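PDB 3NHI: long form salivary protein D7L1, which binds and sequesters cysteinyl leukotrienes and thromboxane A2 analogues in mosquito saliva, countering the host's vascular and platelet response during blood feeding. Local coordinates for residues A[16-21]-A[52-57]; A[59-62]-A[68-71]. All coordinates share one frame; numbering follows the deposited sequence.

Interaction 1 of 2, residues A[16-21]-A[52-57]; sequences KRCYED and AKCVLT. With EAH ((5S,7E,9E,11Z,14Z)-5-hydroxyicosa-7,9,11,14-tetraenoic acid), chain B.
Next to the disulfide that bonds Cys18 to Cys54, the carbonyl oxygen of Lys53 is gripped twice by one residue a turn further on: Thr57 OG1 reaches Lys53 O at 2.8 Å and the Thr57 amide donates to it as well. The hydroxyl comes from one face of the carbonyl plane and the amide from the opposite one; the hydroxyl bond is added to the normal i to i+4 amide bond and ties the Thr57 side chain to its own helix. In the covalent link Cys18 SG lies 2.0 Å from Cys54 SG, with a left-handed twist about the S–S bond (chi3 -87°). Its two halves are built differently: Cys54 SG lies anti to its backbone N (chi1 -176°), whereas Cys18 SG sits beside its own N. The CA atoms of Cys18 and Cys54 are thereby held 5.8 Å apart. Beside the bridge, Val55 CG2 packs against Cys18 CB at 3.8 Å, while Val55 CB and CG1 face the lipid, CB 3.6 Å from C15 of the icosanoid. Tyr19 reaches the chain further along, its OH 3.6 Å from C7, and that hydroxyl is hydrogen-bonded to Asn37. Within helix 8-22 a salt bridge joins Arg17 NE to Asp21 OD2 at 2.8 Å in the guanidinium plane, although the bond tilts 35° out of the carboxylate plane. A disulfide between the first and third helices is a familiar feature of the odorant-binding protein fold, and here it pins two walls of the lipid pocket. Helix 207-216 supplies Glu209 to Arg17 and Arg212 to Asp21 and Glu20. Helix 109-130 packs on Lys53 and Leu56, and strand 62-63 lies against Leu56 and Thr57.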
ATOM      1  N   LYS A  16      -2.130   1.160  -6.254  1.00  6.18           N
ATOM      2  CA  LYS A  16      -1.786  -0.183  -6.721  1.00  6.72           C
ATOM      3  C   LYS A  16      -2.683  -1.233  -6.091  1.00  6.66           C
ATOM      4  O   LYS A  16      -3.094  -2.175  -6.767  1.00  6.83           O
ATOM      5  CB  LYS A  16      -0.294  -0.490  -6.536  1.00  7.18           C
ATOM      6  CG  LYS A  16       0.182  -0.696  -5.099  1.00  7.87           C
ATOM      7  CD  LYS A  16       0.349  -2.175  -4.729  1.00  9.33           C
ATOM      8  CE  LYS A  16       0.990  -2.322  -3.339  1.00  9.22           C
ATOM      9  NZ  LYS A  16       1.235  -3.748  -3.014  1.00 11.94           N
ATOM     10  N   ARG A  17      -3.012  -1.076  -4.807  1.00  6.15           N
ATOM     11  CA  ARG A  17      -3.907  -2.028  -4.153  1.00  6.51           C
ATOM     12  C   ARG A  17      -5.306  -1.961  -4.757  1.00  6.55           C
ATOM     13  O   ARG A  17      -5.956  -2.993  -4.948  1.00  7.07           O
ATOM     14  CB  ARG A  17      -3.921  -1.833  -2.632  1.00  6.59           C
ATOM     15  CG  ARG A  17      -4.936  -2.698  -1.889  1.00  7.41           C
ATOM     16  CD  ARG A  17      -4.761  -4.194  -2.157  1.00  8.91           C
ATOM     17  NE  ARG A  17      -5.619  -4.957  -1.254  1.00  9.10           N
ATOM     18  CZ  ARG A  17      -5.234  -5.440  -0.075  1.00  9.52           C
ATOM     19  NH1 ARG A  17      -3.989  -5.262   0.347  1.00 11.29           N
ATOM     20  NH2 ARG A  17      -6.104  -6.099   0.678  1.00 11.05           N
ATOM     21  N   CYS A  18      -5.764  -0.755  -5.078  1.00  5.83           N
ATOM     22  CA  CYS A  18      -7.066  -0.626  -5.726  1.00  6.04           C
ATOM     23  C   CYS A  18      -7.067  -1.236  -7.121  1.00  6.48           C
ATOM     24  O   CYS A  18      -8.050  -1.874  -7.500  1.00  6.30           O
ATOM     25  CB  CYS A  18      -7.542   0.826  -5.738  1.00  6.19           C
ATOM     26  SG  CYS A  18      -7.980   1.457  -4.102  1.00  6.52           S
ATOM     27  N   TYR A  19      -5.980  -1.064  -7.883  1.00  6.46           N
ATOM     28  CA  TYR A  19      -5.850  -1.769  -9.162  1.00  7.59           C
ATOM     29  C   TYR A  19      -5.947  -3.278  -8.944  1.00  7.66           C
ATOM     30  O   TYR A  19      -6.681  -3.970  -9.644  1.00  8.15           O
ATOM     31  CB  TYR A  19      -4.517  -1.445  -9.848  1.00  8.57           C
ATOM     32  CG  TYR A  19      -4.476  -0.218 -10.738  1.00 11.98           C
ATOM     33  CD1 TYR A  19      -4.317  -0.344 -12.117  1.00 16.74           C
ATOM     34  CD2 TYR A  19      -4.531   1.067 -10.199  1.00 16.32           C
ATOM     35  CE1 TYR A  19      -4.243   0.774 -12.941  1.00 17.89           C
ATOM     36  CE2 TYR A  19      -4.455   2.195 -11.016  1.00 17.80           C
ATOM     37  CZ  TYR A  19      -4.315   2.035 -12.382  1.00 17.13           C
ATOM     38  OH  TYR A  19      -4.245   3.147 -13.180  1.00 17.80           O
ATOM     39  N   GLU A  20      -5.203  -3.797  -7.973  1.00  7.86           N
ATOM     40  CA  GLU A  20      -5.226  -5.243  -7.704  1.00  8.09           C
ATOM     41  C   GLU A  20      -6.625  -5.751  -7.395  1.00  8.53           C
ATOM     42  O   GLU A  20      -7.023  -6.843  -7.844  1.00  9.55           O
ATOM     43  CB  GLU A  20      -4.286  -5.604  -6.554  1.00  7.67           C
ATOM     44  CG  GLU A  20      -2.814  -5.486  -6.888  1.00  7.89           C
ATOM     45  CD  GLU A  20      -1.907  -5.685  -5.693  1.00  7.48           C
ATOM     46  OE1 GLU A  20      -0.689  -5.489  -5.867  1.00  8.14           O
ATOM     47  OE2 GLU A  20      -2.395  -6.021  -4.588  1.00  8.73           O
ATOM     48  N   ASP A  21      -7.372  -4.967  -6.632  1.00  8.37           N
ATOM     49  CA  ASP A  21      -8.656  -5.435  -6.146  1.00  9.23           C
ATOM     50  C   ASP A  21      -9.811  -5.171  -7.108  1.00  9.09           C
ATOM     51  O   ASP A  21     -10.897  -5.729  -6.930  1.00 10.05           O
ATOM     52  CB  ASP A  21      -8.930  -4.870  -4.760  1.00  9.80           C
ATOM     53  CG  ASP A  21      -8.041  -5.502  -3.696  1.00 10.67           C
ATOM     54  OD1 ASP A  21      -7.320  -6.475  -4.006  1.00 14.84           O
ATOM     55  OD2 ASP A  21      -8.085  -5.032  -2.557  1.00 13.72           O
ATOM     56  N   ALA A  52     -13.247   3.624  -8.117  1.00  6.57           N
ATOM     57  CA  ALA A  52     -13.306   4.994  -7.612  1.00  6.31           C
ATOM     58  C   ALA A  52     -13.530   5.027  -6.099  1.00  6.03           C
ATOM     59  O   ALA A  52     -12.838   5.755  -5.382  1.00  6.05           O
ATOM     60  CB  ALA A  52     -14.384   5.781  -8.334  1.00  6.61           C
ATOM     61  N   LYS A  53     -14.476   4.228  -5.612  1.00  5.76           N
ATOM     62  CA  LYS A  53     -14.724   4.150  -4.177  1.00  5.54           C
ATOM     63  C   LYS A  53     -13.460   3.689  -3.436  1.00  5.16           C
ATOM     64  O   LYS A  53     -13.116   4.237  -2.394  1.00  5.61           O
ATOM     65  CB  LYS A  53     -15.907   3.226  -3.861  1.00  6.20           C
ATOM     66  CG  LYS A  53     -16.104   3.038  -2.361  1.00  6.23           C
ATOM     67  CD  LYS A  53     -17.401   2.320  -2.001  1.00  7.23           C
ATOM     68  CE  LYS A  53     -17.531   2.208  -0.488  1.00  8.84           C
ATOM     69  NZ  LYS A  53     -18.819   1.586  -0.054  1.00 11.03           N
ATOM     70  N   CYS A  54     -12.773   2.693  -3.992  1.00  5.58           N
ATOM     71  CA  CYS A  54     -11.540   2.201  -3.389  1.00  5.05           C
ATOM     72  C   CYS A  54     -10.496   3.310  -3.233  1.00  4.85           C
ATOM     73  O   CYS A  54      -9.893   3.460  -2.165  1.00  5.59           O
ATOM     74  CB  CYS A  54     -10.994   1.042  -4.221  1.00  5.04           C
ATOM     75  SG  CYS A  54      -9.518   0.254  -3.541  1.00  6.54           S
ATOM     76  N   VAL A  55     -10.301   4.096  -4.284  1.00  5.10           N
ATOM     77  CA  VAL A  55      -9.276   5.133  -4.233  1.00  5.34           C
ATOM     78  C   VAL A  55      -9.684   6.280  -3.309  1.00  5.29           C
ATOM     79  O   VAL A  55      -8.867   6.758  -2.521  1.00  5.23           O
ATOM     80  CB  VAL A  55      -8.906   5.644  -5.627  1.00  5.46           C
ATOM     81  CG1 VAL A  55      -7.898   6.799  -5.550  1.00  6.14           C
ATOM     82  CG2 VAL A  55      -8.329   4.508  -6.459  1.00  6.78           C
ATOM     83  N   LEU A  56     -10.951   6.692  -3.378  1.00  5.22           N
ATOM     84  CA  LEU A  56     -11.440   7.739  -2.486  1.00  5.59           C
ATOM     85  C   LEU A  56     -11.290   7.325  -1.018  1.00  5.33           C
ATOM     86  O   LEU A  56     -10.914   8.141  -0.160  1.00  5.37           O
ATOM     87  CB  LEU A  56     -12.901   8.101  -2.805  1.00  5.57           C
ATOM     88  CG  LEU A  56     -13.143   8.847  -4.120  1.00  5.70           C
ATOM     89  CD1 LEU A  56     -14.594   8.742  -4.540  1.00  7.37           C
ATOM     90  CD2 LEU A  56     -12.737  10.310  -4.004  1.00  7.17           C
ATOM     91  N   THR A  57     -11.562   6.052  -0.732  1.00  5.22           N
ATOM     92  CA  THR A  57     -11.421   5.538   0.624  1.00  5.38           C
ATOM     93  C   THR A  57      -9.952   5.479   1.038  1.00  4.89           C
ATOM     94  O   THR A  57      -9.598   5.916   2.122  1.00  5.29           O
ATOM     95  CB  THR A  57     -12.075   4.153   0.732  1.00  5.00           C
ATOM     96  OG1 THR A  57     -13.464   4.286   0.410  1.00  5.79           O
ATOM     97  CG2 THR A  57     -11.926   3.563   2.151  1.00  6.53           C
TER
HETATM   98  O1  EAH B   1       5.200   7.042  -9.155  1.00 16.83           O
HETATM   99  C1  EAH B   1       4.059   6.899  -9.665  1.00 19.78           C
HETATM  100  O2  EAH B   1       3.778   5.952 -10.438  1.00 20.15           O
HETATM  101  C2  EAH B   1       2.984   7.912  -9.320  1.00 20.85           C
HETATM  102  C3  EAH B   1       1.794   7.802 -10.276  1.00 23.82           C
HETATM  103  C4  EAH B   1       0.705   6.892  -9.713  1.00 25.89           C
HETATM  104  C5  EAH B   1      -0.441   6.772 -10.695  1.00 27.40           C
HETATM  105  O3  EAH B   1      -1.111   7.925 -10.722  1.00 28.84           O
HETATM  106  C6  EAH B   1      -1.376   5.639 -10.278  1.00 27.81           C
HETATM  107  C7  EAH B   1      -2.619   5.594 -11.152  1.00 28.00           C
HETATM  108  C8  EAH B   1      -3.826   6.066 -10.370  1.00 28.30           C
HETATM  109  C9  EAH B   1      -4.961   6.231 -11.272  1.00 28.70           C
HETATM  110  C10 EAH B   1      -5.983   6.811 -10.645  1.00 28.51           C
HETATM  111  C11 EAH B   1      -7.086   6.958 -11.591  1.00 28.90           C
HETATM  112  C12 EAH B   1      -8.233   7.580 -11.301  1.00 29.13           C
HETATM  113  C13 EAH B   1      -8.535   8.189  -9.952  1.00 29.15           C
HETATM  114  C14 EAH B   1      -9.298   7.167  -9.138  1.00 28.77           C
HETATM  115  C15 EAH B   1     -10.354   7.450  -8.371  1.00 29.04           C
HETATM  116  C16 EAH B   1     -10.917   8.841  -8.205  1.00 28.83           C
HETATM  117  C17 EAH B   1     -10.420   9.417  -6.888  1.00 27.87           C
HETATM  118  C18 EAH B   1      -9.177  10.267  -7.106  1.00 27.00           C
HETATM  119  C19 EAH B   1      -8.940  11.178  -5.914  1.00 26.83           C
HETATM  120  C20 EAH B   1      -7.655  11.955  -6.080  1.00 26.27           C

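Interaction 2 of 2, residues A[59-62]-A[68-71]; sequences LQIY and AFKS. With EAH ((5S,7E,9E,11Z,14Z)-5-hydroxyicosa-7,9,11,14-tetraenoic acid), chain B.
The backbone of Ile61 and Lys70 supplies the single hydrogen bond of this contact: Lys70 N donates to Ile61 O at 2.8 Å, almost straight (172° at the hydrogen). Phe69 CA adds a CH···O contact to the same Ile61 O at 3.4 Å. A matching one runs from Tyr62 CA to Ala68 O, as expected where Tyr62 and Phe69 form an antiparallel non-hydrogen-bonded pair at the open end of a short beta hairpin. Just ahead of Ile61, Gln60 is the first residue to leave helix 46-58, with positive phi in a Schellman motif. The Lys70 chain is bent at chi2 and chi3, and its end leads away from 59-62 to a salt bridge with Glu66.

The aromatic contact lies on one face of that hairpin. Tyr62, its CG anti to the backbone N (chi1 171°), turns its ring edge to the ring face of Phe69, a T-shaped pair with centroids 6.0 Å apart and planes at 64°. The tyrosine ring also lies along the Ala68 backbone, Tyr62 CD1 being 3.5 Å from Ala68 O, and its hydroxyl bonds to Asn67.

Apolar contacts come from Ile61, whose CG2 sits 4.4 Å from Phe69 CD1. Its CD1 branch instead points into the pocket, 3.6 Å from C19 of the lipid, and Leu59 CD1 touches the terminal C20 at 3.6 Å.

One backbone bond with rings and aliphatic branches around it thus helps hold the chain just past the helix, consistent with an apolar wall that holds the hydrocarbon tail by van der Waals contact alone.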
ATOM      1  N   LEU A  59      -7.315   7.126  -0.151  1.00  5.48           N
ATOM      2  CA  LEU A  59      -6.740   8.461   0.021  1.00  5.74           C
ATOM      3  C   LEU A  59      -7.406   9.226   1.160  1.00  6.00           C
ATOM      4  O   LEU A  59      -6.986  10.339   1.498  1.00  6.18           O
ATOM      5  CB  LEU A  59      -6.815   9.264  -1.281  1.00  6.07           C
ATOM      6  CG  LEU A  59      -6.066   8.686  -2.485  1.00  6.19           C
ATOM      7  CD1 LEU A  59      -6.267   9.613  -3.671  1.00  6.99           C
ATOM      8  CD2 LEU A  59      -4.570   8.503  -2.217  1.00  7.19           C
ATOM      9  N   GLN A  60      -8.460   8.629   1.725  1.00  5.69           N
ATOM     10  CA  GLN A  60      -9.152   9.150   2.917  1.00  6.24           C
ATOM     11  C   GLN A  60      -9.919  10.446   2.624  1.00  5.95           C
ATOM     12  O   GLN A  60     -10.246  11.228   3.524  1.00  6.11           O
ATOM     13  CB  GLN A  60      -8.183   9.219   4.114  1.00  6.54           C
ATOM     14  CG  GLN A  60      -7.620   7.821   4.439  1.00  7.17           C
ATOM     15  CD  GLN A  60      -6.415   7.823   5.362  1.00 11.19           C
ATOM     16  OE1 GLN A  60      -6.136   8.798   6.034  1.00 12.22           O
ATOM     17  NE2 GLN A  60      -5.678   6.713   5.375  1.00 14.93           N
ATOM     18  N   ILE A  61     -10.217  10.644   1.342  1.00  5.52           N
ATOM     19  CA  ILE A  61     -11.123  11.693   0.893  1.00  6.19           C
ATOM     20  C   ILE A  61     -12.567  11.352   1.299  1.00  6.56           C
ATOM     21  O   ILE A  61     -13.359  12.241   1.643  1.00  7.16           O
ATOM     22  CB  ILE A  61     -10.990  11.881  -0.645  1.00  5.74           C
ATOM     23  CG1 ILE A  61      -9.575  12.339  -1.004  1.00  6.48           C
ATOM     24  CG2 ILE A  61     -12.016  12.876  -1.191  1.00  7.26           C
ATOM     25  CD1 ILE A  61      -9.283  12.304  -2.492  1.00  7.87           C
ATOM     26  N   TYR A  62     -12.898  10.066   1.247  1.00  6.10           N
ATOM     27  CA  TYR A  62     -14.166   9.541   1.741  1.00  6.56           C
ATOM     28  C   TYR A  62     -13.915   8.732   3.009  1.00  6.69           C
ATOM     29  O   TYR A  62     -13.026   7.872   3.039  1.00  6.72           O
ATOM     30  CB  TYR A  62     -14.804   8.637   0.684  1.00  6.61           C
ATOM     31  CG  TYR A  62     -16.015   7.879   1.182  1.00  6.95           C
ATOM     32  CD1 TYR A  62     -17.221   8.540   1.404  1.00  6.85           C
ATOM     33  CD2 TYR A  62     -15.953   6.505   1.420  1.00  7.37           C
ATOM     34  CE1 TYR A  62     -18.340   7.845   1.869  1.00  7.16           C
ATOM     35  CE2 TYR A  62     -17.064   5.804   1.871  1.00  7.25           C
ATOM     36  CZ  TYR A  62     -18.247   6.482   2.095  1.00  7.75           C
ATOM     37  OH  TYR A  62     -19.335   5.768   2.549  1.00  9.37           O
ATOM     38  N   ALA A  68     -19.017   9.970   4.662  1.00  8.80           N
ATOM     39  CA  ALA A  68     -18.886  11.396   4.395  1.00  8.41           C
ATOM     40  C   ALA A  68     -17.645  11.679   3.565  1.00  7.94           C
ATOM     41  O   ALA A  68     -16.612  11.035   3.749  1.00  7.77           O
ATOM     42  CB  ALA A  68     -18.822  12.177   5.707  1.00  9.27           C
ATOM     43  N   PHE A  69     -17.766  12.650   2.659  1.00  7.82           N
ATOM     44  CA  PHE A  69     -16.615  13.280   2.029  1.00  8.06           C
ATOM     45  C   PHE A  69     -15.999  14.244   3.033  1.00  8.60           C
ATOM     46  O   PHE A  69     -16.698  15.041   3.668  1.00 10.89           O
ATOM     47  CB  PHE A  69     -17.029  14.017   0.749  1.00  7.73           C
ATOM     48  CG  PHE A  69     -17.396  13.099  -0.389  1.00  7.69           C
ATOM     49  CD1 PHE A  69     -16.409  12.429  -1.104  1.00  8.12           C
ATOM     50  CD2 PHE A  69     -18.725  12.915  -0.753  1.00  8.38           C
ATOM     51  CE1 PHE A  69     -16.733  11.576  -2.157  1.00  8.28           C
ATOM     52  CE2 PHE A  69     -19.060  12.075  -1.814  1.00  8.47           C
ATOM     53  CZ  PHE A  69     -18.062  11.403  -2.513  1.00  8.19           C
ATOM     54  N   LYS A  70     -14.690  14.141   3.200  1.00  8.62           N
ATOM     55  CA  LYS A  70     -13.982  14.889   4.225  1.00  8.45           C
ATOM     56  C   LYS A  70     -13.279  16.098   3.621  1.00  8.47           C
ATOM     57  O   LYS A  70     -12.052  16.114   3.432  1.00  8.19           O
ATOM     58  CB  LYS A  70     -13.011  13.958   4.951  1.00  8.39           C
ATOM     59  CG  LYS A  70     -13.697  12.744   5.585  1.00  9.21           C
ATOM     60  CD  LYS A  70     -14.640  13.154   6.713  1.00 11.16           C
ATOM     61  CE  LYS A  70     -13.855  13.652   7.917  1.00 12.13           C
ATOM     62  NZ  LYS A  70     -14.744  14.122   9.021  1.00 13.33           N
ATOM     63  N   SER A  71     -14.067  17.128   3.328  1.00  8.10           N
ATOM     64  CA  SER A  71     -13.593  18.298   2.582  1.00  8.17           C
ATOM     65  C   SER A  71     -12.379  18.978   3.213  1.00  7.57           C
ATOM     66  O   SER A  71     -11.478  19.430   2.501  1.00  6.80           O
ATOM     67  CB  SER A  71     -14.721  19.325   2.405  1.00  8.61           C
ATOM     68  OG  SER A  71     -15.091  19.941   3.635  1.00 11.38           O
TER
HETATM   69  O1  EAH B   1       5.200   7.042  -9.155  1.00 16.83           O
HETATM   70  C1  EAH B   1       4.059   6.899  -9.665  1.00 19.78           C
HETATM   71  O2  EAH B   1       3.778   5.952 -10.438  1.00 20.15           O
HETATM   72  C2  EAH B   1       2.984   7.912  -9.320  1.00 20.85           C
HETATM   73  C3  EAH B   1       1.794   7.802 -10.276  1.00 23.82           C
HETATM   74  C4  EAH B   1       0.705   6.892  -9.713  1.00 25.89           C
HETATM   75  C5  EAH B   1      -0.441   6.772 -10.695  1.00 27.40           C
HETATM   76  O3  EAH B   1      -1.111   7.925 -10.722  1.00 28.84           O
HETATM   77  C6  EAH B   1      -1.376   5.639 -10.278  1.00 27.81           C
HETATM   78  C7  EAH B   1      -2.619   5.594 -11.152  1.00 28.00           C
HETATM   79  C8  EAH B   1      -3.826   6.066 -10.370  1.00 28.30           C
HETATM   80  C9  EAH B   1      -4.961   6.231 -11.272  1.00 28.70           C
HETATM   81  C10 EAH B   1      -5.983   6.811 -10.645  1.00 28.51           C
HETATM   82  C11 EAH B   1      -7.086   6.958 -11.591  1.00 28.90           C
HETATM   83  C12 EAH B   1      -8.233   7.580 -11.301  1.00 29.13           C
HETATM   84  C13 EAH B   1      -8.535   8.189  -9.952  1.00 29.15           C
HETATM   85  C14 EAH B   1      -9.298   7.167  -9.138  1.00 28.77           C
HETATM   86  C15 EAH B   1     -10.354   7.450  -8.371  1.00 29.04           C
HETATM   87  C16 EAH B   1     -10.917   8.841  -8.205  1.00 28.83           C
HETATM   88  C17 EAH B   1     -10.420   9.417  -6.888  1.00 27.87           C
HETATM   89  C18 EAH B   1      -9.177  10.267  -7.106  1.00 27.00           C
HETATM   90  C19 EAH B   1      -8.940  11.178  -5.914  1.00 26.83           C
HETATM   91  C20 EAH B   1      -7.655  11.955  -6.080  1.00 26.27           C

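Overall arrangement
From the N terminus, helix 8-22 gives the first half of interaction 1, and the chain passes through helix 28-37 before helix 46-58 brings Cys54 back to Cys18, closing a loop with 35 residues between the two cysteines. Interaction 2 opens directly after that helix and closes a loop of five residues, so the two follow in series and neither nest nor cross. They meet nonetheless: Leu56 O lies 3.1 Å from Tyr62 N, probably a hydrogen bond, and Leu56 packs on Phe69. Together they tie the two helices and the turn after helix 46-58 to the lipid, with the hairpin bracing that turn, interaction 1 along the middle of the icosanoid and interaction 2 at its tail.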